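Local coordinates for protein acyl-CoA dehydrogenase (PDB 3PFD) that probably catalyses the FAD-dependent oxidation of a 2,3-saturated acyl-CoA to the corresponding 2,3-dehydroacyl-CoA, handing the electrons to an acceptor, at residues 66-71 with 110-115. Numbering follows the deposited sequence.
Sequences AIHVPE and GLILRG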
loop_
_atom_site.group_PDB
_atom_site.type_symbol
_atom_site.label_atom_id
_atom_site.label_comp_id
_atom_site.label_asym_id
_atom_site.label_seq_id
_atom_site.Cartn_x
_atom_site.Cartn_y
_atom_site.Cartn_z
ATOM N N ALA C 66 -2.646 -20.279 31.278
ATOM C CA ALA C 66 -3.041 -21.324 30.326
ATOM C C ALA C 66 -4.538 -21.619 30.429
ATOM O O ALA C 66 -4.938 -22.771 30.709
ATOM C CB ALA C 66 -2.196 -22.611 30.561
ATOM N N ILE C 67 -5.358 -20.585 30.215
ATOM C CA ILE C 67 -6.797 -20.685 30.509
ATOM C C ILE C 67 -7.573 -21.627 29.588
ATOM O O ILE C 67 -8.711 -21.967 29.883
ATOM C CB ILE C 67 -7.498 -19.309 30.580
ATOM C CG1 ILE C 67 -7.611 -18.677 29.188
ATOM C CG2 ILE C 67 -6.782 -18.396 31.591
ATOM C CD1 ILE C 67 -8.207 -17.289 29.198
ATOM N N HIS C 68 -6.941 -22.051 28.499
ATOM C CA HIS C 68 -7.571 -22.923 27.497
ATOM C C HIS C 68 -7.670 -24.390 27.955
ATOM O O HIS C 68 -8.488 -25.151 27.424
ATOM C CB HIS C 68 -6.769 -22.870 26.194
ATOM C CG HIS C 68 -5.384 -23.417 26.348
ATOM N ND1 HIS C 68 -4.373 -22.701 26.949
ATOM C CD2 HIS C 68 -4.866 -24.639 26.061
ATOM C CE1 HIS C 68 -3.280 -23.447 26.997
ATOM N NE2 HIS C 68 -3.553 -24.627 26.463
ATOM N N VAL C 69 -6.818 -24.799 28.900
ATOM C CA VAL C 69 -6.798 -26.200 29.349
ATOM C C VAL C 69 -8.201 -26.583 29.847
ATOM O O VAL C 69 -8.766 -25.883 30.689
ATOM C CB VAL C 69 -5.741 -26.458 30.470
ATOM C CG1 VAL C 69 -5.711 -27.941 30.826
ATOM C CG2 VAL C 69 -4.338 -25.997 30.030
ATOM N N PRO C 70 -8.772 -27.675 29.306
ATOM C CA PRO C 70 -10.118 -28.097 29.697
ATOM C C PRO C 70 -10.273 -28.291 31.207
ATOM O O PRO C 70 -9.297 -28.616 31.899
ATOM C CB PRO C 70 -10.297 -29.426 28.958
ATOM C CG PRO C 70 -9.439 -29.281 27.745
ATOM C CD PRO C 70 -8.208 -28.569 28.281
ATOM N N GLU C 71 -11.487 -28.068 31.701
ATOM C CA GLU C 71 -11.770 -28.133 33.134
ATOM C C GLU C 71 -11.561 -29.548 33.697
ATOM O O GLU C 71 -11.208 -29.704 34.858
ATOM C CB GLU C 71 -13.161 -27.579 33.453
ATOM N N GLY C 110 -1.909 -29.993 20.316
ATOM C CA GLY C 110 -1.798 -31.324 19.714
ATOM C C GLY C 110 -2.237 -32.415 20.682
ATOM O O GLY C 110 -3.014 -33.319 20.330
ATOM N N LEU C 111 -1.766 -32.289 21.919
ATOM C CA LEU C 111 -2.058 -33.257 22.968
ATOM C C LEU C 111 -3.531 -33.239 23.319
ATOM O O LEU C 111 -4.150 -34.296 23.456
ATOM C CB LEU C 111 -1.196 -32.986 24.222
ATOM C CG LEU C 111 -1.471 -33.842 25.468
ATOM C CD1 LEU C 111 -1.173 -35.322 25.245
ATOM C CD2 LEU C 111 -0.674 -33.318 26.638
ATOM N N ILE C 112 -4.092 -32.035 23.440
ATOM C CA ILE C 112 -5.502 -31.868 23.768
ATOM C C ILE C 112 -6.385 -32.451 22.656
ATOM O O ILE C 112 -7.382 -33.113 22.938
ATOM C CB ILE C 112 -5.866 -30.374 24.045
ATOM C CG1 ILE C 112 -5.310 -29.924 25.403
ATOM C CG2 ILE C 112 -7.374 -30.162 24.005
ATOM C CD1 ILE C 112 -5.003 -28.420 25.502
ATOM N N LEU C 113 -5.997 -32.216 21.407
ATOM C CA LEU C 113 -6.786 -32.643 20.247
ATOM C C LEU C 113 -6.749 -34.164 19.980
ATOM O O LEU C 113 -7.753 -34.745 19.581
ATOM C CB LEU C 113 -6.353 -31.872 18.987
ATOM C CG LEU C 113 -6.740 -30.385 18.841
ATOM C CD1 LEU C 113 -5.961 -29.688 17.711
ATOM C CD2 LEU C 113 -8.239 -30.201 18.642
ATOM N N ARG C 114 -5.594 -34.794 20.207
ATOM C CA ARG C 114 -5.355 -36.138 19.699
ATOM C C ARG C 114 -4.757 -37.091 20.740
ATOM O O ARG C 114 -4.615 -38.280 20.464
ATOM C CB ARG C 114 -4.466 -36.102 18.433
ATOM C CG ARG C 114 -4.981 -35.246 17.244
ATOM C CD ARG C 114 -6.187 -35.853 16.467
ATOM N NE ARG C 114 -6.364 -35.173 15.172
ATOM C CZ ARG C 114 -7.216 -34.172 14.924
ATOM N NH1 ARG C 114 -8.040 -33.710 15.858
ATOM N NH2 ARG C 114 -7.251 -33.631 13.718
ATOM N N GLY C 115 -4.400 -36.573 21.918
ATOM C CA GLY C 115 -3.774 -37.387 22.963
ATOM C C GLY C 115 -4.763 -38.248 23.746
ATOM O O GLY C 115 -5.962 -37.950 23.794
#
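Ile112 reaches from the C-terminal part of helix 95-114 to His68 and Pro70, in the loop between helices 53-61 and 80-91, so the contact joins two pieces of the all-helical N-terminal domain of the acyl-CoA dehydrogenase fold. The meeting is small: the two segments bury 119 Å² in all, and Ile112 accounts for more than half of it. Its delta methyl does the touching, and the carbon-to-carbon contacts of CD1 with His68 CD2 and Pro70 CD make the contact mainly apolar. CD1 lies 3.8 Å from His68 CD2 and 4.2 Å from His68 NE2, near the plane of the imidazole, which makes this an approach to the ring edge and not a stack over a face. In Ile112, CG1 is anti to the carbonyl carbon (chi1 -73°) and the chain is then extended (chi2 152°), which carries CD1 out from the helix to the loop. Beside the histidine, Pro70 presents its ring carbon CD to the same methyl, 4.2 Å from Ile112 CD1, so one methyl group meets both loop residues.

Several neighbours surround the His68 ring. Its backbone sits inside a type I turn from Ala66 to Val69, closed by a weak hydrogen bond from Val69 N to Ala66 O (3.3 Å). With chi1 at 64°, CG stands between the backbone N and the carbonyl carbon, and the ring points at helix 95-114. There NE2 hydrogen-bonds to Thr108 OG1, one turn before Ile112, so one helix both hydrogen-bonds NE2 and packs a methyl at the ring edge. One face is covered by the next side chain in the loop: Val69 CG2 lies 3.9 Å above the imidazole plane, displaced toward the rim.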